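Local atomic coordinates of epsin-3 (Saccharomyces cerevisiae, PDB entry 3ONK), a protein that binds membranes enriched in phosphatidylinositol-3,5-bisphosphate and takes part in recruiting clathrin to the Golgi network and endosomes, seen here as its ENTH domain. Residues Leu74-Leu77 / Ile78-Ser82; Gln112-Asn115 / Val116-Val120. One frame throughout, in Å; residues are numbered along the deposited sequence.

Overall arrangement
Both contacts are local, each between residues about one helical turn apart in the all-helical ENTH domain. Interaction 1 covers the C-terminal end of helix 64-80 and the turn that follows it. Interaction 2 covers the first turns of helix 113-127. Their centres are 19 Å apart, on opposite sides of the centre of the chain. The nearest atoms of the two come within about 4 Å without touching. The two helices are packed against each other. Leu74 of interaction 1 rests on Leu123, further along helix 113-127. The Arg119 side chain of interaction 2 touches Leu71 and Gln72 of helix 64-80.

Interaction 1: residues Leu74-Leu77 / Ile78-Ser82; sequences LDYL and IKHGS
The rings of Tyr76 and His80 lie face to face, one helical turn apart. Their centroids are 3.6 Å apart and their planes differ by only 16°. CD2 of His80 sits over the middle of the phenol ring, and CZ of Tyr76 over the middle of the imidazole. At the imidazole edge, in its plane, is the backbone C of Tyr76. Both first torsions serve the stack. The Tyr76 ring swings anti to its own N (chi1 -172°), toward the C-terminal end of the helix. His80 has CG beside its backbone N, which turns the imidazole back to meet it. Helix 29-38 supports the pair, with Tyr76 on Met32 and His80 on Ser36, and Tyr76 OH makes a weak hydrogen bond to Asp33. With an alanine at Tyr76, the imidazole would probably lose its stacking partner and be freer to turn, and Asp33 would lose its weak bond from this helix.

A salt bridge runs beside the stack. The extended Lys79 chain brings NZ to 2.6 Å from Asp75 OD2, on the syn lone pair of that oxygen. Between the same residues, Lys79 N donates to Asp75 O at 3.2 Å. On the buried side, Ile78 CD1 approaches Leu74 CG at 4.4 Å, and Ile78 N bonds to Leu74 O at 3.0 Å. These side chains and Leu77 face helices 29-38, 42-57, 83-90 and 113-127.

The helix closes with Gly81 N on Leu77 O, at 2.6 Å. Gly81 then leaves helical geometry, and Ser82 N-caps helix 83-90 through OG on Arg84 N. The turn thus sorts its chemistry by side: ion pair and ring stack on the partly exposed surface, aliphatic groups in the core.

Interaction 2: residues Gln112-Asn115 / Val116-Val120; sequences QGIN and VRTRV
Arg117 folds back over the start of the helix, so that one face of its guanidinium covers Ile114 CA. That atom is 3.6 Å from the guanidinium plane and lies toward its rim. The bend at chi3 (-66°) returns the group to the preceding turn. NH2 then touches Ile114 CB at 3.8 Å, and the same face also passes over Gly113 O, with NH1 3.5 Å from Gly113 C. Gly113 has no side chain at the spot where NH1 passes. Thr118 meets the same turn with both its branches. CG2 lies against Ile114 O. OG1 is 3.1 Å from Asn115 O, with Ile114 O also near, so this bond is not settled.

Backbone bonds of the helix set the turn on which these groups sit. Arg117 N donates to Gly113 O at 3.1 Å, nearly straight along the carbonyl. Thr118 N bonds to Ile114 O at 3.2 Å and Arg119 N to Asn115 O at 3.0 Å.

The next shell fixes the ends. Arg117 NH1 bonds to the backbone O of Phe102, and Val116 packs on Phe102. Arg119, bent at its second and third torsions, bonds through NH2 to Tyr68 OH on helix 64-80. Asp111 OD1 accepts from Ile114 N.

Within this turn, then, the Arg117 guanidinium meets carbon and backbone rather than an acid. Its charge is probably eased in part by the Phe102 carbonyl, a bond that also ties the helix start to the preceding loop.

Interaction 1: residues Leu74-Leu77 / Ile78-Ser82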
loop_
_atom_site.group_PDB
_atom_site.type_symbol
_atom_site.label_atom_id
_atom_site.label_comp_id
_atom_site.label_asym_id
_atom_site.label_seq_id
_atom_site.Cartn_x
_atom_site.Cartn_y
_atom_site.Cartn_z
ATOM N N LEU A 74 -1.372 1.363 0.644
ATOM C CA LEU A 74 -2.310 0.270 0.816
ATOM C C LEU A 74 -2.989 0.388 2.179
ATOM O O LEU A 74 -4.167 0.063 2.334
ATOM C CB LEU A 74 -1.561 -1.058 0.662
ATOM C CG LEU A 74 -2.231 -2.375 0.267
ATOM C CD1 LEU A 74 -3.137 -2.281 -0.962
ATOM C CD2 LEU A 74 -1.139 -3.429 0.047
ATOM N N ASP A 75 -2.255 0.889 3.165
ATOM C CA ASP A 75 -2.862 1.154 4.458
ATOM C C ASP A 75 -3.959 2.209 4.319
ATOM O O ASP A 75 -5.079 2.053 4.807
ATOM C CB ASP A 75 -1.809 1.640 5.457
ATOM C CG ASP A 75 -2.374 1.801 6.855
ATOM O OD1 ASP A 75 -2.704 0.774 7.476
ATOM O OD2 ASP A 75 -2.523 2.954 7.317
ATOM N N TYR A 76 -3.623 3.297 3.651
ATOM C CA TYR A 76 -4.569 4.386 3.474
ATOM C C TYR A 76 -5.819 3.883 2.748
ATOM O O TYR A 76 -6.932 4.252 3.101
ATOM C CB TYR A 76 -3.908 5.531 2.697
ATOM C CG TYR A 76 -4.745 6.788 2.616
ATOM C CD1 TYR A 76 -4.623 7.796 3.574
ATOM C CD2 TYR A 76 -5.666 6.965 1.586
ATOM C CE1 TYR A 76 -5.389 8.952 3.490
ATOM C CE2 TYR A 76 -6.441 8.108 1.502
ATOM C CZ TYR A 76 -6.302 9.095 2.453
ATOM O OH TYR A 76 -7.080 10.229 2.363
ATOM N N LEU A 77 -5.628 3.021 1.752
ATOM C CA LEU A 77 -6.732 2.580 0.903
ATOM C C LEU A 77 -7.668 1.654 1.649
ATOM O O LEU A 77 -8.877 1.665 1.439
ATOM C CB LEU A 77 -6.221 1.893 -0.358
ATOM C CG LEU A 77 -5.482 2.775 -1.368
ATOM C CD1 LEU A 77 -5.021 1.936 -2.555
ATOM C CD2 LEU A 77 -6.350 3.944 -1.840
ATOM N N ILE A 78 -7.099 0.852 2.538
ATOM C CA ILE A 78 -7.912 0.006 3.375
ATOM C C ILE A 78 -8.775 0.840 4.322
ATOM O O ILE A 78 -9.904 0.467 4.632
ATOM C CB ILE A 78 -7.044 -1.053 4.066
ATOM C CG1 ILE A 78 -6.511 -2.012 2.985
ATOM C CG2 ILE A 78 -7.840 -1.802 5.121
ATOM C CD1 ILE A 78 -5.298 -2.770 3.373
ATOM N N LYS A 79 -8.277 2.008 4.712
ATOM C CA LYS A 79 -9.027 2.905 5.595
ATOM C C LYS A 79 -9.975 3.849 4.854
ATOM O O LYS A 79 -10.976 4.296 5.413
ATOM C CB LYS A 79 -8.068 3.725 6.466
ATOM C CG LYS A 79 -7.321 2.895 7.500
ATOM C CD LYS A 79 -6.118 3.645 8.062
ATOM C CE LYS A 79 -5.243 2.719 8.897
ATOM N NZ LYS A 79 -4.016 3.414 9.397
ATOM N N HIS A 80 -9.671 4.146 3.595
ATOM C CA HIS A 80 -10.442 5.162 2.875
ATOM C C HIS A 80 -11.157 4.636 1.627
ATOM O O HIS A 80 -12.144 5.228 1.176
ATOM C CB HIS A 80 -9.560 6.368 2.503
ATOM C CG HIS A 80 -8.885 7.014 3.678
ATOM N ND1 HIS A 80 -9.414 8.102 4.341
ATOM C CD2 HIS A 80 -7.723 6.718 4.309
ATOM C CE1 HIS A 80 -8.611 8.441 5.335
ATOM N NE2 HIS A 80 -7.576 7.619 5.336
ATOM N N GLY A 81 -10.656 3.529 1.084
ATOM C CA GLY A 81 -11.067 3.034 -0.218
ATOM C C GLY A 81 -12.336 2.216 -0.169
ATOM O O GLY A 81 -12.906 2.015 0.887
ATOM N N SER A 82 -12.776 1.757 -1.329
ATOM C CA SER A 82 -13.981 0.958 -1.459
ATOM C C SER A 82 -13.871 -0.341 -0.664
ATOM O O SER A 82 -12.786 -0.905 -0.515
ATOM C CB SER A 82 -14.198 0.632 -2.936
ATOM O OG SER A 82 -15.273 -0.252 -3.125
#

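Interaction 2: residues Gln112-Asn115 / Val116-Val120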
loop_
_atom_site.group_PDB
_atom_site.type_symbol
_atom_site.label_atom_id
_atom_site.label_comp_id
_atom_site.label_asym_id
_atom_site.label_seq_id
_atom_site.Cartn_x
_atom_site.Cartn_y
_atom_site.Cartn_z
ATOM N N GLN A 112 16.667 -0.544 6.644
ATOM C CA GLN A 112 15.422 -0.144 5.994
ATOM C C GLN A 112 14.363 -1.251 6.102
ATOM O O GLN A 112 13.162 -0.978 6.062
ATOM C CB GLN A 112 15.676 0.210 4.518
ATOM C CG GLN A 112 16.773 1.280 4.286
ATOM C CD GLN A 112 16.408 2.660 4.833
ATOM O OE1 GLN A 112 17.198 3.603 4.728
ATOM N NE2 GLN A 112 15.213 2.782 5.428
ATOM N N GLY A 113 14.823 -2.493 6.244
ATOM C CA GLY A 113 13.936 -3.632 6.290
ATOM C C GLY A 113 13.011 -3.645 7.491
ATOM O O GLY A 113 11.877 -4.096 7.395
ATOM N N ILE A 114 13.486 -3.158 8.632
ATOM C CA ILE A 114 12.671 -3.219 9.854
ATOM C C ILE A 114 11.345 -2.447 9.741
ATOM O O ILE A 114 10.320 -2.861 10.282
ATOM C CB ILE A 114 13.462 -2.820 11.119
ATOM C CG1 ILE A 114 12.673 -3.215 12.376
ATOM C CG2 ILE A 114 13.876 -1.330 11.092
ATOM C CD1 ILE A 114 13.526 -3.350 13.626
ATOM N N ASN A 115 11.366 -1.341 9.012
ATOM C CA ASN A 115 10.156 -0.569 8.781
ATOM C C ASN A 115 9.156 -1.282 7.882
ATOM O O ASN A 115 7.947 -1.230 8.116
ATOM C CB ASN A 115 10.532 0.784 8.195
ATOM C CG ASN A 115 11.381 1.584 9.139
ATOM O OD1 ASN A 115 11.071 1.672 10.331
ATOM N ND2 ASN A 115 12.469 2.149 8.633
ATOM N N VAL A 116 9.667 -1.950 6.854
ATOM C CA VAL A 116 8.822 -2.704 5.943
ATOM C C VAL A 116 8.097 -3.831 6.680
ATOM O O VAL A 116 6.886 -4.014 6.503
ATOM C CB VAL A 116 9.638 -3.281 4.760
ATOM C CG1 VAL A 116 8.793 -4.258 3.950
ATOM C CG2 VAL A 116 10.192 -2.147 3.872
ATOM N N ARG A 117 8.838 -4.570 7.514
ATOM C CA ARG A 117 8.283 -5.736 8.218
ATOM C C ARG A 117 7.214 -5.334 9.220
ATOM O O ARG A 117 6.163 -5.959 9.283
ATOM C CB ARG A 117 9.372 -6.540 8.939
ATOM C CG ARG A 117 10.474 -7.064 8.045
ATOM C CD ARG A 117 11.287 -8.150 8.766
ATOM N NE ARG A 117 12.020 -7.621 9.913
ATOM C CZ ARG A 117 13.205 -7.028 9.814
ATOM N NH1 ARG A 117 13.787 -6.896 8.634
ATOM N NH2 ARG A 117 13.812 -6.573 10.893
ATOM N N THR A 118 7.500 -4.297 10.005
ATOM C CA THR A 118 6.547 -3.764 10.976
ATOM C C THR A 118 5.298 -3.164 10.313
ATOM O O THR A 118 4.191 -3.306 10.838
ATOM C CB THR A 118 7.199 -2.728 11.927
ATOM O OG1 THR A 118 7.528 -1.538 11.203
ATOM C CG2 THR A 118 8.471 -3.295 12.544
ATOM N N ARG A 119 5.459 -2.509 9.162
ATOM C CA ARG A 119 4.291 -2.023 8.421
ATOM C C ARG A 119 3.483 -3.191 7.883
ATOM O O ARG A 119 2.256 -3.181 7.908
ATOM C CB ARG A 119 4.693 -1.144 7.231
ATOM C CG ARG A 119 5.330 0.178 7.585
ATOM C CD ARG A 119 4.489 0.950 8.568
ATOM N NE ARG A 119 3.295 1.543 7.968
ATOM C CZ ARG A 119 3.199 2.805 7.544
ATOM N NH1 ARG A 119 2.058 3.246 7.028
ATOM N NH2 ARG A 119 4.233 3.626 7.639
ATOM N N VAL A 120 4.172 -4.193 7.352
ATOM C CA VAL A 120 3.468 -5.302 6.724
ATOM C C VAL A 120 2.726 -6.141 7.757
ATOM O O VAL A 120 1.596 -6.555 7.528
ATOM C CB VAL A 120 4.390 -6.179 5.871
ATOM C CG1 VAL A 120 4.967 -7.296 6.705
ATOM C CG2 VAL A 120 3.601 -6.763 4.721
#